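Local coordinates for protein hydrolase, haloacid dehalogenase-like family (Porphyromonas gingivalis, PDB 2I6X) that probably works as a hydrolase of the haloacid dehalogenase-like superfamily, though its substrate is not known, at residues T113-L118 with A142-G147; I17-E22 with P193-N198. One frame throughout, in Å; residues are numbered along the deposited sequence.

Contact 1 of 2, residues T113-L118 with A142-G147; sequences TNPYVL and ASCQMG
The methyl CD1 of Leu118 rests on one face of the Gln145 side-chain amide, 4.0 Å from CD, and the sulfur of Cys144 lies in the same way over the Asn114-Pro115 peptide, 3.7 Å from Asn114 C. The ring of Tyr116 has Asn114 OD1 in plane at its edge and lies against Tyr76 and Leu52 of the cap helices.

Cys144 is the wedge. With chi1 at 56°, SG stands between its own backbone N and carbonyl carbon, and from there it reaches Leu118 CD1 at 3.7 Å and Pro115 CD at 3.9 Å. CD1 of Leu118 also meets Ala142 CB at 4.0 Å, and that CB touches Thr113 CG2, which closes a small apolar patch.

A hydrogen bond across the contact runs from Thr113 N to Ser143 OG, 3.0 Å long and nearly straight at 163°. The same hydroxyl bonds to the carbonyl O of Glu53 in helix 48-54, so one side chain links two core loops to the cap. Asn114 caps its own helix: OD1 accepts from Val117 N at 3.0 Å, with the donor above the carbonyl plane.

The chemistry is therefore mixed: one buried hydroxyl is held by Thr113 N on one hand and Glu53 O on the other, beside a sulfur and methyl patch. Together with a backbone bond between Ser143 and Ser111, it joins the loops that follow the adjacent parallel strands 106-111 and 139-142, at the C-terminal strand ends where HAD enzymes generally have their active site.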
loop_
_atom_site.group_PDB
_atom_site.type_symbol
_atom_site.label_atom_id
_atom_site.label_comp_id
_atom_site.label_asym_id
_atom_site.label_seq_id
_atom_site.Cartn_x
_atom_site.Cartn_y
_atom_site.Cartn_z
ATOM N N THR A 113 2.554 2.088 3.592
ATOM C CA THR A 113 3.758 1.742 2.883
ATOM C C THR A 113 4.950 2.478 3.488
ATOM O O THR A 113 4.799 3.335 4.358
ATOM C CB THR A 113 3.579 2.008 1.345
ATOM O OG1 THR A 113 4.560 1.277 0.602
ATOM C CG2 THR A 113 3.660 3.501 0.999
ATOM N N ASN A 114 6.146 2.137 3.023
ATOM C CA ASN A 114 7.331 2.674 3.622
ATOM C C ASN A 114 8.106 3.382 2.511
ATOM O O ASN A 114 7.784 3.197 1.351
ATOM C CB ASN A 114 8.101 1.536 4.249
ATOM C CG ASN A 114 8.434 0.466 3.258
ATOM O OD1 ASN A 114 9.332 0.636 2.410
ATOM N ND2 ASN A 114 7.719 -0.643 3.330
ATOM N N PRO A 115 9.091 4.236 2.862
ATOM C CA PRO A 115 9.934 4.935 1.867
ATOM C C PRO A 115 10.658 4.062 0.827
ATOM O O PRO A 115 10.907 4.546 -0.280
ATOM C CB PRO A 115 10.978 5.647 2.728
ATOM C CG PRO A 115 10.364 5.776 4.014
ATOM C CD PRO A 115 9.433 4.633 4.232
ATOM N N TYR A 116 11.027 2.829 1.196
ATOM C CA TYR A 116 11.743 1.908 0.307
ATOM C C TYR A 116 10.846 1.504 -0.859
ATOM O O TYR A 116 11.248 1.601 -2.018
ATOM C CB TYR A 116 12.206 0.643 1.041
ATOM C CG TYR A 116 13.042 0.883 2.273
ATOM C CD1 TYR A 116 14.401 1.201 2.173
ATOM C CD2 TYR A 116 12.475 0.794 3.553
ATOM C CE1 TYR A 116 15.163 1.425 3.314
ATOM C CE2 TYR A 116 13.235 1.013 4.686
ATOM C CZ TYR A 116 14.571 1.326 4.565
ATOM O OH TYR A 116 15.310 1.536 5.699
ATOM N N VAL A 117 9.634 1.056 -0.551
ATOM C CA VAL A 117 8.704 0.636 -1.590
ATOM C C VAL A 117 8.374 1.835 -2.483
ATOM O O VAL A 117 8.304 1.718 -3.699
ATOM C CB VAL A 117 7.434 -0.039 -0.986
ATOM C CG1 VAL A 117 6.374 -0.317 -2.064
ATOM C CG2 VAL A 117 7.829 -1.349 -0.325
ATOM N N LEU A 118 8.225 2.995 -1.861
ATOM C CA LEU A 118 7.983 4.224 -2.588
ATOM C C LEU A 118 9.145 4.618 -3.496
ATOM O O LEU A 118 8.902 5.071 -4.617
ATOM C CB LEU A 118 7.637 5.353 -1.628
ATOM C CG LEU A 118 6.191 5.394 -1.150
ATOM C CD1 LEU A 118 5.988 6.656 -0.300
ATOM C CD2 LEU A 118 5.218 5.343 -2.346
ATOM N N ALA A 142 -0.127 8.052 0.743
ATOM C CA ALA A 142 0.829 7.103 1.329
ATOM C C ALA A 142 1.055 7.401 2.793
ATOM O O ALA A 142 1.488 8.496 3.135
ATOM C CB ALA A 142 2.165 7.163 0.583
ATOM N N SER A 143 0.789 6.412 3.643
ATOM C CA SER A 143 0.913 6.554 5.090
ATOM C C SER A 143 2.157 7.327 5.552
ATOM O O SER A 143 2.046 8.295 6.306
ATOM C CB SER A 143 0.853 5.178 5.756
ATOM O OG SER A 143 1.982 4.408 5.421
ATOM N N CYS A 144 3.332 6.929 5.077
ATOM C CA CYS A 144 4.587 7.567 5.507
ATOM C C CYS A 144 4.746 9.004 5.015
ATOM O O CYS A 144 5.518 9.768 5.593
ATOM C CB CYS A 144 5.825 6.719 5.131
ATOM S SG CYS A 144 5.984 6.313 3.358
ATOM N N GLN A 145 4.027 9.381 3.960
ATOM C CA GLN A 145 4.066 10.783 3.533
ATOM C C GLN A 145 3.111 11.645 4.369
ATOM O O GLN A 145 3.241 12.849 4.411
ATOM C CB GLN A 145 3.756 10.909 2.035
ATOM C CG GLN A 145 4.741 10.150 1.161
ATOM C CD GLN A 145 4.531 10.340 -0.344
ATOM O OE1 GLN A 145 3.426 10.156 -0.883
ATOM N NE2 GLN A 145 5.613 10.695 -1.032
HETATM N N MSE A 146 2.151 11.015 5.039
HETATM C CA MSE A 146 1.063 11.752 5.634
HETATM C C MSE A 146 1.189 11.853 7.154
HETATM O O MSE A 146 0.534 12.677 7.784
HETATM C CB MSE A 146 -0.258 11.109 5.229
HETATM C CG MSE A 146 -0.533 11.163 3.739
HETATM SE SE MSE A 146 -2.021 10.002 3.220
HETATM C CE MSE A 146 -3.496 11.247 3.602
ATOM N N GLY A 147 2.055 11.024 7.725
ATOM C CA GLY A 147 2.123 10.860 9.160
ATOM C C GLY A 147 0.869 10.204 9.739
ATOM O O GLY A 147 0.536 10.452 10.893
#

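Contact 2 of 2, residues I17-E22 with P193-N198; sequences IHLNRE and PDNGEN
The side-chain amide of Asn195 grips the backbone of Leu19 with two hydrogen bonds. OD1 accepts from Leu19 N at 2.8 Å, in the carbonyl plane and on a lone pair, while ND2 donates to Leu19 O at 3.0 Å with a bond angle of 162°; that donor is tilted from the plane of the Leu19 carbonyl, yet the oxygen stays close to the amide plane of Asn195. Two bonds on one flat group fix its rotation and settle which end is oxygen and which nitrogen. Leu19 CB adds a contact to OD1 at 3.7 Å.

His18 flanks the pair. It was modelled in two conformers, so its contacts are less certain; in one of them Asn195 ND2 lies at the ring edge near CD2, with ring and amide planes 60° apart, and Gly196 CA comes over one face, 4.1 Å from the ring centroid, in a CH-pi contact.

A type II turn from Asp194 to Glu197 positions both the amide of Asn195 and the CA of Gly196. Asn195 and Gly196 are its central residues, and the phi of 95° at Gly196 suits the glycine there. Glu197 N closes the turn on Asp194 O at 3.0 Å, and Glu197 OE2 accepts from Asp194 N at 2.8 Å, with OE1 held by Tyr191 OH. With CG anti to the Asn195 backbone N, the amide reaches out from the turn to the strand.

Further out, strand 17-19 pairs antiparallel with 87-90, the flap hairpin between whose arms HAD proteins of this type insert their helical cap. The turn itself lies in the loop between strand 189-191 and helix 200-207, so this surface contact ties that loop to the cap-side hairpin, just ahead of helix 21-30.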
loop_
_atom_site.group_PDB
_atom_site.type_symbol
_atom_site.label_atom_id
_atom_site.label_comp_id
_atom_site.label_asym_id
_atom_site.label_seq_id
_atom_site.Cartn_x
_atom_site.Cartn_y
_atom_site.Cartn_z
ATOM N N ILE A 17 0.016 -5.416 -5.824
ATOM C CA ILE A 17 1.245 -6.185 -5.754
ATOM C C ILE A 17 0.966 -7.341 -4.814
ATOM O O ILE A 17 0.644 -7.121 -3.636
ATOM C CB ILE A 17 2.449 -5.361 -5.174
ATOM C CG1 ILE A 17 2.636 -4.036 -5.912
ATOM C CG2 ILE A 17 3.759 -6.224 -5.130
ATOM C CD1 ILE A 17 3.740 -3.176 -5.314
ATOM N N HIS A 18 1.049 -8.566 -5.335
ATOM C CA HIS A 18 0.933 -9.789 -4.533
ATOM C C HIS A 18 2.116 -9.828 -3.584
ATOM O O HIS A 18 3.264 -9.581 -3.992
ATOM C CB HIS A 18 0.915 -11.039 -5.443
ATOM C CG HIS A 18 0.860 -12.352 -4.706
ATOM N ND1 HIS A 18 1.142 -13.558 -5.315
ATOM C CD2 HIS A 18 0.551 -12.651 -3.422
ATOM C CE1 HIS A 18 1.011 -14.538 -4.437
ATOM N NE2 HIS A 18 0.657 -14.013 -3.279
ATOM N N LEU A 19 1.834 -10.148 -2.329
ATOM C CA LEU A 19 2.843 -10.132 -1.277
ATOM C C LEU A 19 3.291 -11.508 -0.817
ATOM O O LEU A 19 2.546 -12.479 -0.901
ATOM C CB LEU A 19 2.300 -9.358 -0.071
ATOM C CG LEU A 19 1.924 -7.881 -0.267
ATOM C CD1 LEU A 19 1.345 -7.276 1.029
ATOM C CD2 LEU A 19 3.130 -7.047 -0.739
ATOM N N ASN A 20 4.511 -11.575 -0.300
ATOM C CA ASN A 20 5.094 -12.809 0.214
ATOM C C ASN A 20 5.877 -12.454 1.468
ATOM O O ASN A 20 7.071 -12.135 1.391
ATOM C CB ASN A 20 6.022 -13.438 -0.854
ATOM C CG ASN A 20 6.681 -14.766 -0.410
ATOM O OD1 ASN A 20 6.503 -15.245 0.714
ATOM N ND2 ASN A 20 7.456 -15.362 -1.322
ATOM N N ARG A 21 5.210 -12.502 2.619
ATOM C CA ARG A 21 5.846 -12.075 3.866
ATOM C C ARG A 21 6.972 -12.998 4.334
ATOM O O ARG A 21 7.960 -12.510 4.861
ATOM C CB ARG A 21 4.824 -11.727 4.978
ATOM C CG ARG A 21 4.431 -12.800 5.986
ATOM C CD ARG A 21 3.304 -12.282 6.935
ATOM N NE ARG A 21 3.813 -11.630 8.157
ATOM C CZ ARG A 21 4.111 -12.286 9.291
ATOM N NH1 ARG A 21 4.556 -11.633 10.373
ATOM N NH2 ARG A 21 3.969 -13.614 9.346
ATOM N N GLU A 22 6.806 -14.301 4.101
ATOM C CA GLU A 22 7.787 -15.336 4.443
ATOM C C GLU A 22 9.177 -15.013 3.881
ATOM O O GLU A 22 10.200 -15.140 4.571
ATOM C CB GLU A 22 7.325 -16.699 3.904
ATOM C CG GLU A 22 5.979 -17.218 4.450
ATOM C CD GLU A 22 4.755 -16.472 3.906
ATOM O OE1 GLU A 22 3.809 -16.237 4.697
ATOM O OE2 GLU A 22 4.735 -16.125 2.702
ATOM N N PRO A 193 -10.424 -8.053 -1.670
ATOM C CA PRO A 193 -9.817 -9.158 -2.400
ATOM C C PRO A 193 -8.846 -9.905 -1.497
ATOM O O PRO A 193 -8.413 -9.377 -0.464
ATOM C CB PRO A 193 -9.045 -8.458 -3.529
ATOM C CG PRO A 193 -8.717 -7.085 -2.973
ATOM C CD PRO A 193 -9.819 -6.741 -1.995
ATOM N N ASP A 194 -8.534 -11.133 -1.864
ATOM C CA ASP A 194 -7.365 -11.811 -1.316
ATOM C C ASP A 194 -6.056 -11.283 -1.925
ATOM O O ASP A 194 -6.008 -10.848 -3.082
ATOM C CB ASP A 194 -7.449 -13.340 -1.532
ATOM C CG ASP A 194 -8.485 -14.003 -0.626
ATOM O OD1 ASP A 194 -8.731 -13.498 0.509
ATOM O OD2 ASP A 194 -9.050 -15.041 -1.050
ATOM N N ASN A 195 -5.000 -11.334 -1.123
ATOM C CA ASN A 195 -3.654 -11.217 -1.624
ATOM C C ASN A 195 -3.455 -12.237 -2.778
ATOM O O ASN A 195 -3.485 -13.461 -2.549
ATOM C CB ASN A 195 -2.660 -11.447 -0.479
ATOM C CG ASN A 195 -1.226 -11.388 -0.949
ATOM O OD1 ASN A 195 -0.862 -10.480 -1.682
ATOM N ND2 ASN A 195 -0.413 -12.380 -0.567
ATOM N N GLY A 196 -3.293 -11.717 -4.003
ATOM C CA GLY A 196 -3.075 -12.532 -5.195
ATOM C C GLY A 196 -4.304 -12.889 -6.036
ATOM O O GLY A 196 -4.186 -13.571 -7.064
ATOM N N GLU A 197 -5.485 -12.432 -5.626
ATOM C CA GLU A 197 -6.711 -12.717 -6.379
ATOM C C GLU A 197 -6.777 -11.888 -7.680
ATOM O O GLU A 197 -6.435 -10.704 -7.664
ATOM C CB GLU A 197 -7.910 -12.379 -5.497
ATOM C CG GLU A 197 -9.267 -12.882 -6.007
ATOM C CD GLU A 197 -10.417 -12.340 -5.148
ATOM O OE1 GLU A 197 -11.522 -12.076 -5.699
ATOM O OE2 GLU A 197 -10.207 -12.148 -3.924
ATOM N N ASN A 198 -7.228 -12.483 -8.787
ATOM C CA ASN A 198 -7.584 -11.670 -9.959
ATOM C C ASN A 198 -8.964 -11.080 -9.827
ATOM O O ASN A 198 -9.959 -11.741 -10.143
ATOM C CB ASN A 198 -7.526 -12.397 -11.314
ATOM C CG ASN A 198 -7.852 -11.425 -12.486
ATOM O OD1 ASN A 198 -7.714 -10.191 -12.328
ATOM N ND2 ASN A 198 -8.287 -11.957 -13.633
#

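The centres of the two contacts lie about 19 Å apart, and their nearest atoms stay about 5 Å from each other without touching. Along the chain, residues 17-22 come first, then both segments of contact 1, and 193-198 last, so contact 2 spans nearly the whole chain while contact 1 joins neighbouring core units. Both draw on loops that follow strands of the parallel sheet: contact 1 uses 106-111 and the outermost 139-142, and contact 2 the opposite outermost strand, 189-191. Contact 1 has an outside bond to helix 48-54 through Ser143, while contact 2 ties its loop to the hairpin from which the cap probably departs.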